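Local structure of VP5 (Halorubrum pleomorphic virus 2, 6QGI) at residues A19-E24 with R273-A278; T58-Q63 with S226-I231; N112-W117 with T175-G180; E119-L124 with G180-D185. The protein is an envelope protein of a pleomorphic virus of haloarchaea and probably drives fusion of the viral membrane with that of the host cell. One frame throughout, in Å; residues are numbered along the deposited sequence.

Contact 1. Residues A19-E24 with R273-A278; sequences ALREFE and RAAMMA
Arg21 lays its side chain along one flank of helix 270-279, where Ala274, Ala275 and Ala278 offer a small-residue surface. The aliphatic part meets the helix first: CD of Arg21 is 3.9 Å from CA of Ala275. Further out, CB of Ala278 packs over a face of the guanidinium group, 3.5 Å from NE of Arg21. The carbonyl O of Ala274 also lies above the group, toward its rim and 3.9 Å from NH1 of Arg21, and makes no hydrogen bond with it. Beside this, CD1 of Leu20 touches CB of Ala274 at 4.3 Å, a loose apolar contact.

With CG set between the backbone N and the carbonyl carbon (68°), the chain of Arg21 runs extended from CG to NE and carries the charged end past Ala275. There NH2 of Arg21 forms a salt bridge with Asp289 of helix 285-292, so the helix surface is a rest for the flat group and the carboxylate is its charged partner. The backbone of the loop is held too, as O of Leu20 accepts a hydrogen bond from NE of Arg271, while the Leu20 side chain packs on Ala292 and Leu293. The arrangement is a loop-to-helix packing contact, in which the segment between strand 11-13 and helix 37-60 is pinned to two consecutive helices, 270-279 and 285-292.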
loop_
_atom_site.group_PDB
_atom_site.type_symbol
_atom_site.label_atom_id
_atom_site.label_comp_id
_atom_site.label_asym_id
_atom_site.label_seq_id
_atom_site.Cartn_x
_atom_site.Cartn_y
_atom_site.Cartn_z
ATOM N N ALA A 19 1.534 -1.667 -10.321
ATOM C CA ALA A 19 1.720 -0.550 -11.236
ATOM C C ALA A 19 2.923 -0.800 -12.144
ATOM O O ALA A 19 3.150 -0.035 -13.074
ATOM C CB ALA A 19 1.904 0.736 -10.445
ATOM N N LEU A 20 3.680 -1.887 -11.893
ATOM C CA LEU A 20 4.868 -2.216 -12.680
ATOM C C LEU A 20 4.724 -3.499 -13.494
ATOM O O LEU A 20 5.206 -3.551 -14.623
ATOM C CB LEU A 20 6.092 -2.332 -11.765
ATOM C CG LEU A 20 6.605 -1.029 -11.181
ATOM C CD1 LEU A 20 7.642 -1.294 -10.156
ATOM C CD2 LEU A 20 7.177 -0.120 -12.271
ATOM N N ARG A 21 4.079 -4.535 -12.926
ATOM C CA ARG A 21 3.921 -5.838 -13.579
ATOM C C ARG A 21 2.659 -6.542 -13.096
ATOM O O ARG A 21 2.007 -6.037 -12.183
ATOM C CB ARG A 21 5.157 -6.704 -13.276
ATOM C CG ARG A 21 5.239 -7.108 -11.803
ATOM C CD ARG A 21 6.613 -7.536 -11.376
ATOM N NE ARG A 21 6.708 -7.503 -9.917
ATOM C CZ ARG A 21 7.137 -6.458 -9.215
ATOM N NH1 ARG A 21 7.531 -5.351 -9.838
ATOM N NH2 ARG A 21 7.181 -6.511 -7.894
ATOM N N GLU A 22 2.339 -7.726 -13.675
ATOM C CA GLU A 22 1.213 -8.550 -13.232
ATOM C C GLU A 22 1.470 -8.931 -11.767
ATOM O O GLU A 22 2.539 -9.449 -11.444
ATOM C CB GLU A 22 1.042 -9.782 -14.133
ATOM C CG GLU A 22 -0.330 -10.422 -14.019
ATOM C CD GLU A 22 -0.504 -11.792 -14.646
ATOM O OE1 GLU A 22 0.499 -12.374 -15.121
ATOM O OE2 GLU A 22 -1.653 -12.290 -14.652
ATOM N N PHE A 23 0.546 -8.557 -10.881
ATOM C CA PHE A 23 0.683 -8.741 -9.437
ATOM C C PHE A 23 -0.259 -9.816 -8.908
ATOM O O PHE A 23 -1.343 -10.015 -9.461
ATOM C CB PHE A 23 0.406 -7.402 -8.730
ATOM C CG PHE A 23 1.202 -7.094 -7.480
ATOM C CD1 PHE A 23 2.584 -7.268 -7.451
ATOM C CD2 PHE A 23 0.583 -6.547 -6.359
ATOM C CE1 PHE A 23 3.318 -6.970 -6.299
ATOM C CE2 PHE A 23 1.322 -6.237 -5.211
ATOM C CZ PHE A 23 2.684 -6.445 -5.191
ATOM N N GLU A 24 0.154 -10.505 -7.830
ATOM C CA GLU A 24 -0.664 -11.540 -7.205
ATOM C C GLU A 24 -1.654 -10.883 -6.263
ATOM O O GLU A 24 -1.256 -10.282 -5.261
ATOM C CB GLU A 24 0.201 -12.579 -6.476
ATOM C CG GLU A 24 0.979 -13.477 -7.426
ATOM C CD GLU A 24 1.903 -14.501 -6.793
ATOM O OE1 GLU A 24 2.087 -14.474 -5.554
ATOM O OE2 GLU A 24 2.440 -15.344 -7.548
ATOM N N ARG A 273 14.323 -4.528 -14.139
ATOM C CA ARG A 273 15.173 -4.826 -12.981
ATOM C C ARG A 273 14.316 -5.194 -11.751
ATOM O O ARG A 273 14.615 -6.190 -11.087
ATOM C CB ARG A 273 16.096 -3.637 -12.665
ATOM C CG ARG A 273 17.280 -3.995 -11.772
ATOM C CD ARG A 273 18.110 -2.779 -11.397
ATOM N NE ARG A 273 18.974 -2.332 -12.494
ATOM C CZ ARG A 273 20.259 -2.655 -12.614
ATOM N NH1 ARG A 273 20.853 -3.418 -11.707
ATOM N NH2 ARG A 273 20.963 -2.206 -13.647
ATOM N N ALA A 274 13.234 -4.425 -11.480
ATOM C CA ALA A 274 12.312 -4.681 -10.365
ATOM C C ALA A 274 11.512 -5.980 -10.566
ATOM O O ALA A 274 11.206 -6.659 -9.587
ATOM C CB ALA A 274 11.366 -3.511 -10.182
ATOM N N ALA A 275 11.186 -6.326 -11.832
ATOM C CA ALA A 275 10.466 -7.550 -12.205
ATOM C C ALA A 275 11.342 -8.777 -11.978
ATOM O O ALA A 275 10.843 -9.828 -11.569
ATOM C CB ALA A 275 10.039 -7.479 -13.662
ATOM N N MET A 276 12.654 -8.623 -12.246
ATOM C CA MET A 276 13.694 -9.643 -12.095
ATOM C C MET A 276 13.936 -9.930 -10.614
ATOM O O MET A 276 14.066 -11.094 -10.233
ATOM C CB MET A 276 14.996 -9.188 -12.774
ATOM C CG MET A 276 14.922 -9.145 -14.291
ATOM S SD MET A 276 16.336 -8.289 -15.050
ATOM C CE MET A 276 17.565 -9.497 -14.873
ATOM N N MET A 277 13.965 -8.864 -9.783
ATOM C CA MET A 277 14.140 -8.932 -8.330
ATOM C C MET A 277 12.930 -9.580 -7.668
ATOM O O MET A 277 13.077 -10.213 -6.625
ATOM C CB MET A 277 14.372 -7.536 -7.742
ATOM C CG MET A 277 15.771 -7.017 -7.968
ATOM S SD MET A 277 16.063 -5.441 -7.131
ATOM C CE MET A 277 15.502 -4.318 -8.369
ATOM N N ALA A 278 11.736 -9.417 -8.279
ATOM C CA ALA A 278 10.469 -9.992 -7.822
ATOM C C ALA A 278 10.445 -11.509 -8.036
ATOM O O ALA A 278 9.698 -12.211 -7.352
ATOM C CB ALA A 278 9.310 -9.344 -8.558
#

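Contact 2. Residues T58-Q63 with S226-I231; sequences TIVDNQ and SNWKPI
Val60 and Asn227 face each other with CA atoms 6.6 Å apart, and Gln63 and Ile231 come closer still, at 5.6 Å between CA atoms, where the last part of helix 37-60, with a wider pi-type turn at 58-60, and the residues after it pass the first turns of helix 225-253. Ile59 meets Trp228 with both of its branches. CG2 of Ile59 sits over one face of the Trp228 indole, 4.2 Å from the centroid of the six-membered ring and 21° off its normal, a CH-pi contact, while CD1 of Ile59 reaches CZ3 of Trp228 at 3.6 Å. Val60 takes the pyrrole end, its CG2 approaching NE1 of Trp228 obliquely at 3.7 Å. This is helix-helix packing in a helical bundle: helix 91-133 closes over the same residues, Trp117 meeting the Trp228 ring edge-to-face and Phe113 touching both Ile59 and Ile231. Ile231 fills the region beyond the tryptophan. CD1 of Ile231 lies against the backbone, 3.4 Å from O of Ile59, and its CG1 lies equally near CG of Gln63, whose chain bends at the second torsion (88°). Behind this surface, ND2 of Asn62 donates to O of Thr58 at 3.0 Å from above the carbonyl plane, and OD1 of Asn62 bonds to the hydroxyl of Tyr344.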
loop_
_atom_site.group_PDB
_atom_site.type_symbol
_atom_site.label_atom_id
_atom_site.label_comp_id
_atom_site.label_asym_id
_atom_site.label_seq_id
_atom_site.Cartn_x
_atom_site.Cartn_y
_atom_site.Cartn_z
ATOM N N THR A 58 -2.161 -1.594 -1.419
ATOM C CA THR A 58 -1.789 -1.672 -2.815
ATOM C C THR A 58 -2.307 -0.491 -3.634
ATOM O O THR A 58 -1.495 0.219 -4.218
ATOM C CB THR A 58 -2.238 -3.009 -3.435
ATOM O OG1 THR A 58 -3.653 -3.152 -3.289
ATOM C CG2 THR A 58 -1.509 -4.218 -2.841
ATOM N N ILE A 59 -3.629 -0.261 -3.676
ATOM C CA ILE A 59 -4.200 0.762 -4.555
ATOM C C ILE A 59 -4.643 2.080 -3.871
ATOM O O ILE A 59 -4.211 3.144 -4.319
ATOM C CB ILE A 59 -5.393 0.134 -5.329
ATOM C CG1 ILE A 59 -4.907 -0.897 -6.371
ATOM C CG2 ILE A 59 -6.256 1.218 -5.981
ATOM C CD1 ILE A 59 -5.972 -1.694 -6.963
ATOM N N VAL A 60 -5.540 2.012 -2.874
ATOM C CA VAL A 60 -6.197 3.172 -2.266
ATOM C C VAL A 60 -5.210 4.141 -1.600
ATOM O O VAL A 60 -5.363 5.344 -1.798
ATOM C CB VAL A 60 -7.337 2.748 -1.292
ATOM C CG1 VAL A 60 -8.102 3.952 -0.750
ATOM C CG2 VAL A 60 -8.305 1.787 -1.983
ATOM N N ASP A 61 -4.211 3.653 -0.849
ATOM C CA ASP A 61 -3.272 4.552 -0.159
ATOM C C ASP A 61 -2.138 5.072 -1.049
ATOM O O ASP A 61 -1.419 5.974 -0.628
ATOM C CB ASP A 61 -2.690 3.875 1.094
ATOM C CG ASP A 61 -3.585 3.935 2.323
ATOM O OD1 ASP A 61 -4.753 4.373 2.189
ATOM O OD2 ASP A 61 -3.114 3.546 3.425
ATOM N N ASN A 62 -1.999 4.553 -2.282
ATOM C CA ASN A 62 -0.912 4.968 -3.166
ATOM C C ASN A 62 -1.440 5.479 -4.513
ATOM O O ASN A 62 -1.254 4.834 -5.542
ATOM C CB ASN A 62 0.086 3.806 -3.367
ATOM C CG ASN A 62 0.374 3.001 -2.116
ATOM O OD1 ASN A 62 0.764 3.533 -1.084
ATOM N ND2 ASN A 62 0.170 1.700 -2.183
ATOM N N GLN A 63 -2.077 6.653 -4.506
ATOM C CA GLN A 63 -2.627 7.281 -5.712
ATOM C C GLN A 63 -1.592 8.182 -6.363
ATOM O O GLN A 63 -1.746 8.561 -7.528
ATOM C CB GLN A 63 -3.890 8.110 -5.394
ATOM C CG GLN A 63 -4.744 7.591 -4.238
ATOM C CD GLN A 63 -4.329 8.125 -2.887
ATOM O OE1 GLN A 63 -3.195 8.568 -2.674
ATOM N NE2 GLN A 63 -5.253 8.097 -1.939
ATOM N N SER A 226 -15.822 6.208 -4.410
ATOM C CA SER A 226 -15.339 7.588 -4.278
ATOM C C SER A 226 -13.828 7.647 -4.046
ATOM O O SER A 226 -13.228 8.700 -4.265
ATOM C CB SER A 226 -16.029 8.281 -3.108
ATOM O OG SER A 226 -17.298 8.765 -3.494
ATOM N N ASN A 227 -13.230 6.546 -3.534
ATOM C CA ASN A 227 -11.795 6.441 -3.264
ATOM C C ASN A 227 -11.051 5.799 -4.439
ATOM O O ASN A 227 -9.842 5.981 -4.568
ATOM C CB ASN A 227 -11.548 5.644 -1.985
ATOM C CG ASN A 227 -11.971 6.345 -0.718
ATOM O OD1 ASN A 227 -12.215 7.557 -0.685
ATOM N ND2 ASN A 227 -12.048 5.585 0.366
ATOM N N TRP A 228 -11.778 5.068 -5.294
ATOM C CA TRP A 228 -11.248 4.370 -6.463
ATOM C C TRP A 228 -11.357 5.226 -7.734
ATOM O O TRP A 228 -10.476 5.143 -8.590
ATOM C CB TRP A 228 -11.987 3.040 -6.644
ATOM C CG TRP A 228 -11.659 2.019 -5.591
ATOM C CD1 TRP A 228 -12.045 2.032 -4.280
ATOM C CD2 TRP A 228 -10.860 0.842 -5.765
ATOM N NE1 TRP A 228 -11.543 0.929 -3.628
ATOM C CE2 TRP A 228 -10.810 0.181 -4.517
ATOM C CE3 TRP A 228 -10.200 0.266 -6.864
ATOM C CZ2 TRP A 228 -10.127 -1.028 -4.339
ATOM C CZ3 TRP A 228 -9.504 -0.916 -6.681
ATOM C CH2 TRP A 228 -9.472 -1.554 -5.431
ATOM N N LYS A 229 -12.416 6.061 -7.843
ATOM C CA LYS A 229 -12.654 6.966 -8.977
ATOM C C LYS A 229 -11.482 7.960 -9.188
ATOM O O LYS A 229 -11.055 8.076 -10.339
ATOM C CB LYS A 229 -13.995 7.716 -8.836
ATOM C CG LYS A 229 -14.303 8.721 -9.944
ATOM C CD LYS A 229 -14.441 8.070 -11.309
ATOM C CE LYS A 229 -14.990 9.029 -12.329
ATOM N NZ LYS A 229 -14.774 8.523 -13.712
ATOM N N PRO A 230 -10.913 8.655 -8.160
ATOM C CA PRO A 230 -9.777 9.553 -8.438
ATOM C C PRO A 230 -8.552 8.809 -8.981
ATOM O O PRO A 230 -7.866 9.359 -9.842
ATOM C CB PRO A 230 -9.474 10.185 -7.074
ATOM C CG PRO A 230 -10.701 9.991 -6.275
ATOM C CD PRO A 230 -11.242 8.677 -6.722
ATOM N N ILE A 231 -8.287 7.567 -8.496
ATOM C CA ILE A 231 -7.149 6.751 -8.948
ATOM C C ILE A 231 -7.367 6.336 -10.416
ATOM O O ILE A 231 -6.431 6.456 -11.207
ATOM C CB ILE A 231 -6.862 5.528 -8.035
ATOM C CG1 ILE A 231 -6.679 5.963 -6.577
ATOM C CG2 ILE A 231 -5.625 4.755 -8.523
ATOM C CD1 ILE A 231 -6.876 4.894 -5.569
#

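Contact 3. Residues N112-W117 with T175-G180; sequences NFLKTW and TTMSVG
Leu114 and Val179 carry the apolar part of the contact, meeting at about a right angle with CD1 of Leu114 3.6 Å from CG2 of Val179. The other methyl of the valine, CG1, is turned to Trp117 and lies 3.6 Å from its CD1, so one side chain of the strand fills the space between two residues a turn apart on the helix. Met177 is fully extended, with all three torsions near 180°, and this straight chain delivers CE across Leu114 to CG of Lys115, 3.6 Å away. Helix 91-133 thus covers one side of the antiparallel sheet formed around strand 176-186, an alpha/beta packing in which the local axes pass 8.8 Å apart and run nearly the same way, at 27°. The polar part is a single hydrogen bond from NE1 of Trp117 to O of Gly180, 2.8 Å long and bent to 141° at the hydrogen. The oxygen lies at the indole edge, in the ring plane, whereas the donor stands above the carbonyl plane; the bond, with the valine methyl, helps to set the rotation of the ring. Next to it, the Asn118 side chain bonds to N of Gly180 and to O of Ser178. Within the helix, OG1 and N of Thr116 grip O of Asn112 from opposite faces of its carbonyl plane.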
loop_
_atom_site.group_PDB
_atom_site.type_symbol
_atom_site.label_atom_id
_atom_site.label_comp_id
_atom_site.label_asym_id
_atom_site.label_seq_id
_atom_site.Cartn_x
_atom_site.Cartn_y
_atom_site.Cartn_z
ATOM N N ASN A 112 -4.642 -5.027 -13.083
ATOM C CA ASN A 112 -4.295 -5.253 -11.677
ATOM C C ASN A 112 -5.206 -4.466 -10.753
ATOM O O ASN A 112 -5.673 -5.014 -9.757
ATOM C CB ASN A 112 -2.840 -4.893 -11.409
ATOM C CG ASN A 112 -1.849 -5.875 -11.967
ATOM O OD1 ASN A 112 -2.098 -7.082 -12.076
ATOM N ND2 ASN A 112 -0.694 -5.370 -12.347
ATOM N N PHE A 113 -5.476 -3.194 -11.105
ATOM C CA PHE A 113 -6.335 -2.280 -10.364
ATOM C C PHE A 113 -7.789 -2.780 -10.338
ATOM O O PHE A 113 -8.445 -2.700 -9.302
ATOM C CB PHE A 113 -6.243 -0.877 -10.988
ATOM C CG PHE A 113 -7.160 0.174 -10.411
ATOM C CD1 PHE A 113 -6.815 0.861 -9.257
ATOM C CD2 PHE A 113 -8.337 0.526 -11.060
ATOM C CE1 PHE A 113 -7.663 1.836 -8.729
ATOM C CE2 PHE A 113 -9.180 1.503 -10.531
ATOM C CZ PHE A 113 -8.833 2.157 -9.375
ATOM N N LEU A 114 -8.286 -3.289 -11.474
ATOM C CA LEU A 114 -9.668 -3.759 -11.581
ATOM C C LEU A 114 -9.847 -5.160 -10.999
ATOM O O LEU A 114 -10.929 -5.444 -10.488
ATOM C CB LEU A 114 -10.181 -3.699 -13.028
ATOM C CG LEU A 114 -10.263 -2.284 -13.619
ATOM C CD1 LEU A 114 -10.526 -2.309 -15.105
ATOM C CD2 LEU A 114 -11.237 -1.408 -12.847
ATOM N N LYS A 115 -8.793 -6.004 -11.014
ATOM C CA LYS A 115 -8.833 -7.344 -10.420
ATOM C C LYS A 115 -8.923 -7.239 -8.892
ATOM O O LYS A 115 -9.602 -8.047 -8.255
ATOM C CB LYS A 115 -7.609 -8.168 -10.830
ATOM C CG LYS A 115 -7.732 -8.891 -12.152
ATOM C CD LYS A 115 -6.447 -9.625 -12.506
ATOM C CE LYS A 115 -6.372 -9.943 -13.981
ATOM N NZ LYS A 115 -7.385 -10.957 -14.387
ATOM N N THR A 116 -8.247 -6.221 -8.317
ATOM C CA THR A 116 -8.239 -5.910 -6.884
ATOM C C THR A 116 -9.660 -5.538 -6.447
ATOM O O THR A 116 -10.088 -5.984 -5.382
ATOM C CB THR A 116 -7.228 -4.791 -6.584
ATOM O OG1 THR A 116 -5.955 -5.155 -7.109
ATOM C CG2 THR A 116 -7.094 -4.482 -5.091
ATOM N N TRP A 117 -10.388 -4.755 -7.285
ATOM C CA TRP A 117 -11.779 -4.347 -7.057
ATOM C C TRP A 117 -12.703 -5.557 -7.241
ATOM O O TRP A 117 -13.617 -5.745 -6.439
ATOM C CB TRP A 117 -12.195 -3.184 -7.997
ATOM C CG TRP A 117 -13.645 -2.778 -7.881
ATOM C CD1 TRP A 117 -14.683 -3.233 -8.640
ATOM C CD2 TRP A 117 -14.209 -1.827 -6.962
ATOM N NE1 TRP A 117 -15.858 -2.631 -8.248
ATOM C CE2 TRP A 117 -15.597 -1.769 -7.216
ATOM C CE3 TRP A 117 -13.678 -1.027 -5.939
ATOM C CZ2 TRP A 117 -16.460 -0.937 -6.489
ATOM C CZ3 TRP A 117 -14.535 -0.201 -5.222
ATOM C CH2 TRP A 117 -15.907 -0.155 -5.506
ATOM N N THR A 175 -8.738 -4.767 -25.552
ATOM C CA THR A 175 -9.450 -5.953 -25.054
ATOM C C THR A 175 -10.483 -5.515 -24.008
ATOM O O THR A 175 -10.365 -4.416 -23.457
ATOM C CB THR A 175 -8.461 -6.985 -24.475
ATOM O OG1 THR A 175 -7.753 -6.404 -23.380
ATOM C CG2 THR A 175 -7.486 -7.526 -25.515
ATOM N N THR A 176 -11.497 -6.356 -23.747
ATOM C CA THR A 176 -12.539 -6.037 -22.767
ATOM C C THR A 176 -12.375 -6.873 -21.492
ATOM O O THR A 176 -11.941 -8.029 -21.544
ATOM C CB THR A 176 -13.940 -6.201 -23.357
ATOM O OG1 THR A 176 -14.039 -7.474 -23.997
ATOM C CG2 THR A 176 -14.295 -5.090 -24.334
ATOM N N MET A 177 -12.716 -6.267 -20.352
ATOM C CA MET A 177 -12.637 -6.866 -19.027
ATOM C C MET A 177 -13.922 -6.576 -18.254
ATOM O O MET A 177 -14.371 -5.430 -18.238
ATOM C CB MET A 177 -11.414 -6.302 -18.282
ATOM C CG MET A 177 -11.134 -6.981 -16.967
ATOM S SD MET A 177 -9.819 -6.173 -16.044
ATOM C CE MET A 177 -9.770 -7.218 -14.643
ATOM N N SER A 178 -14.507 -7.598 -17.616
ATOM C CA SER A 178 -15.708 -7.411 -16.807
ATOM C C SER A 178 -15.299 -6.937 -15.409
ATOM O O SER A 178 -14.386 -7.510 -14.813
ATOM C CB SER A 178 -16.525 -8.697 -16.734
ATOM O OG SER A 178 -17.787 -8.472 -16.127
ATOM N N VAL A 179 -15.919 -5.856 -14.916
ATOM C CA VAL A 179 -15.613 -5.308 -13.595
ATOM C C VAL A 179 -16.849 -5.432 -12.709
ATOM O O VAL A 179 -17.955 -5.052 -13.114
ATOM C CB VAL A 179 -15.058 -3.853 -13.630
ATOM C CG1 VAL A 179 -14.828 -3.306 -12.215
ATOM C CG2 VAL A 179 -13.766 -3.783 -14.435
ATOM N N GLY A 180 -16.627 -5.977 -11.510
ATOM C CA GLY A 180 -17.646 -6.195 -10.495
ATOM C C GLY A 180 -18.282 -4.907 -10.023
ATOM O O GLY A 180 -17.613 -3.870 -9.980
#

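Contact 4. Residues E119-L124 with G180-D185; sequences ESVAEL and GTVEVD
Val121 sits where helix 91-133 passes Gly180 in strand 176-186, and its two methyls carry most of this helix-on-sheet contact. The sheet is the antiparallel one in which strand 176-186 is flanked by strands 155-159 and 189-193, and the helix crosses it with a local angle of 47° and 8.7 Å between axes. Each methyl of Val121 has its own target. CG1 of Val121, set anti to the backbone N (178°), rests on the backbone of Thr181, 3.5 Å from its O. CG2 lies over the preceding carbonyl group, 3.9 Å from C of Gly180. Because Gly180 has no side chain, the two backbones can draw together here, to 5.7 Å between CA of Val121 and CA of Gly180.

Val182 is the second main participant and is met from two successive turns of the helix. Its CG2 faces CG2 of Val121 at 4.1 Å, while its CG1 reaches CD2 of Leu124 at 4.4 Å, a looser touch. The same two helix residues also press on Ala158 of strand 155-159, and Leu124 packs against Tyr222 and Leu223 of a loop, so that they touch two neighbouring strands and a loop. No hydrogen bond joins the helix and strand segments in this region, and the interface is wholly buried.

The strand itself is held from both flanks by backbone bonds, Val182 pairing with Tyr193 and Thr181 with Asn159. The side chain of Thr181 points away from the helix, and its OG1 is bonded to O of Asp165 and to ND2 of Asn159.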
loop_
_atom_site.group_PDB
_atom_site.type_symbol
_atom_site.label_atom_id
_atom_site.label_comp_id
_atom_site.label_asym_id
_atom_site.label_seq_id
_atom_site.Cartn_x
_atom_site.Cartn_y
_atom_site.Cartn_z
ATOM N N GLU A 119 -11.995 -8.833 -6.902
ATOM C CA GLU A 119 -11.820 -9.758 -5.776
ATOM C C GLU A 119 -12.564 -9.271 -4.538
ATOM O O GLU A 119 -13.058 -10.094 -3.769
ATOM C CB GLU A 119 -10.333 -9.979 -5.447
ATOM C CG GLU A 119 -10.037 -11.374 -4.912
ATOM C CD GLU A 119 -10.457 -12.549 -5.780
ATOM O OE1 GLU A 119 -10.379 -12.438 -7.024
ATOM O OE2 GLU A 119 -10.861 -13.588 -5.211
ATOM N N SER A 120 -12.671 -7.945 -4.364
ATOM C CA SER A 120 -13.392 -7.337 -3.248
ATOM C C SER A 120 -14.913 -7.528 -3.405
ATOM O O SER A 120 -15.576 -7.883 -2.432
ATOM C CB SER A 120 -13.059 -5.853 -3.139
ATOM O OG SER A 120 -11.678 -5.555 -3.241
ATOM N N VAL A 121 -15.453 -7.305 -4.631
ATOM C CA VAL A 121 -16.883 -7.448 -4.957
ATOM C C VAL A 121 -17.272 -8.940 -4.881
ATOM O O VAL A 121 -18.324 -9.258 -4.320
ATOM C CB VAL A 121 -17.259 -6.808 -6.329
ATOM C CG1 VAL A 121 -18.737 -7.015 -6.663
ATOM C CG2 VAL A 121 -16.922 -5.322 -6.355
ATOM N N ALA A 122 -16.414 -9.844 -5.419
ATOM C CA ALA A 122 -16.621 -11.300 -5.389
ATOM C C ALA A 122 -16.716 -11.812 -3.943
ATOM O O ALA A 122 -17.609 -12.604 -3.623
ATOM C CB ALA A 122 -15.491 -12.006 -6.121
ATOM N N GLU A 123 -15.804 -11.331 -3.075
ATOM C CA GLU A 123 -15.744 -11.652 -1.648
ATOM C C GLU A 123 -16.978 -11.111 -0.939
ATOM O O GLU A 123 -17.521 -11.795 -0.067
ATOM C CB GLU A 123 -14.470 -11.056 -1.042
ATOM C CG GLU A 123 -14.153 -11.506 0.366
ATOM C CD GLU A 123 -12.930 -10.810 0.916
ATOM O OE1 GLU A 123 -11.976 -11.514 1.315
ATOM O OE2 GLU A 123 -12.923 -9.559 0.949
ATOM N N LEU A 124 -17.425 -9.888 -1.321
ATOM C CA LEU A 124 -18.621 -9.253 -0.772
ATOM C C LEU A 124 -19.849 -10.079 -1.133
ATOM O O LEU A 124 -20.710 -10.275 -0.279
ATOM C CB LEU A 124 -18.771 -7.794 -1.263
ATOM C CG LEU A 124 -20.016 -7.011 -0.790
ATOM C CD1 LEU A 124 -20.033 -6.827 0.725
ATOM C CD2 LEU A 124 -20.120 -5.667 -1.486
ATOM N N GLY A 180 -16.627 -5.977 -11.510
ATOM C CA GLY A 180 -17.646 -6.195 -10.495
ATOM C C GLY A 180 -18.282 -4.907 -10.023
ATOM O O GLY A 180 -17.613 -3.870 -9.980
ATOM N N THR A 181 -19.594 -4.955 -9.699
ATOM C CA THR A 181 -20.302 -3.760 -9.239
ATOM C C THR A 181 -20.935 -3.945 -7.872
ATOM O O THR A 181 -21.432 -5.026 -7.548
ATOM C CB THR A 181 -21.385 -3.291 -10.229
ATOM O OG1 THR A 181 -22.412 -4.278 -10.345
ATOM C CG2 THR A 181 -20.829 -2.899 -11.579
ATOM N N VAL A 182 -20.932 -2.860 -7.088
ATOM C CA VAL A 182 -21.593 -2.763 -5.792
ATOM C C VAL A 182 -22.958 -2.139 -6.105
ATOM O O VAL A 182 -23.027 -1.008 -6.583
ATOM C CB VAL A 182 -20.766 -1.977 -4.738
ATOM C CG1 VAL A 182 -21.480 -1.947 -3.392
ATOM C CG2 VAL A 182 -19.367 -2.567 -4.587
ATOM N N GLU A 183 -24.028 -2.918 -5.919
ATOM C CA GLU A 183 -25.409 -2.550 -6.234
ATOM C C GLU A 183 -26.191 -2.079 -5.011
ATOM O O GLU A 183 -26.150 -2.723 -3.963
ATOM C CB GLU A 183 -26.114 -3.764 -6.862
ATOM C CG GLU A 183 -27.509 -3.523 -7.413
ATOM C CD GLU A 183 -28.149 -4.723 -8.090
ATOM O OE1 GLU A 183 -29.397 -4.742 -8.186
ATOM O OE2 GLU A 183 -27.413 -5.636 -8.535
ATOM N N VAL A 184 -26.934 -0.969 -5.174
ATOM C CA VAL A 184 -27.841 -0.403 -4.173
ATOM C C VAL A 184 -29.235 -0.496 -4.772
ATOM O O VAL A 184 -29.536 0.247 -5.707
ATOM C CB VAL A 184 -27.485 1.050 -3.740
ATOM C CG1 VAL A 184 -28.463 1.568 -2.684
ATOM C CG2 VAL A 184 -26.055 1.147 -3.234
ATOM N N ASP A 185 -30.061 -1.440 -4.279
ATOM C CA ASP A 185 -31.430 -1.639 -4.765
ATOM C C ASP A 185 -32.323 -0.489 -4.300
ATOM O O ASP A 185 -32.347 -0.161 -3.110
ATOM C CB ASP A 185 -31.991 -2.991 -4.293
ATOM C CG ASP A 185 -33.278 -3.425 -4.970
ATOM O OD1 ASP A 185 -34.355 -2.930 -4.573
ATOM O OD2 ASP A 185 -33.213 -4.282 -5.876
#

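Overall arrangement
Contacts 3 and 4 both use helix 91-133, which also packs against contact 2. Contacts 3 and 4, with centres 12 Å apart, are successive parts of one helix-sheet interface that meet at Gly180, and CZ2 of Trp117 touches CG2 of Val182 at 3.8 Å. Contact 2 lies 14 Å from contact 3, centre to centre, and joins it through Phe113, Thr116 and Trp117. Contact 1 reaches the same helix through its loop: N of Phe23 is 3.3 Å from OD1 of Asn112, a probable hydrogen bond. Phe23 CE2 also packs on CG2 of Thr58 at 4.2 Å, linking contacts 1 and 2. Contact 4 is the farthest from contact 1, about 28 Å between centres.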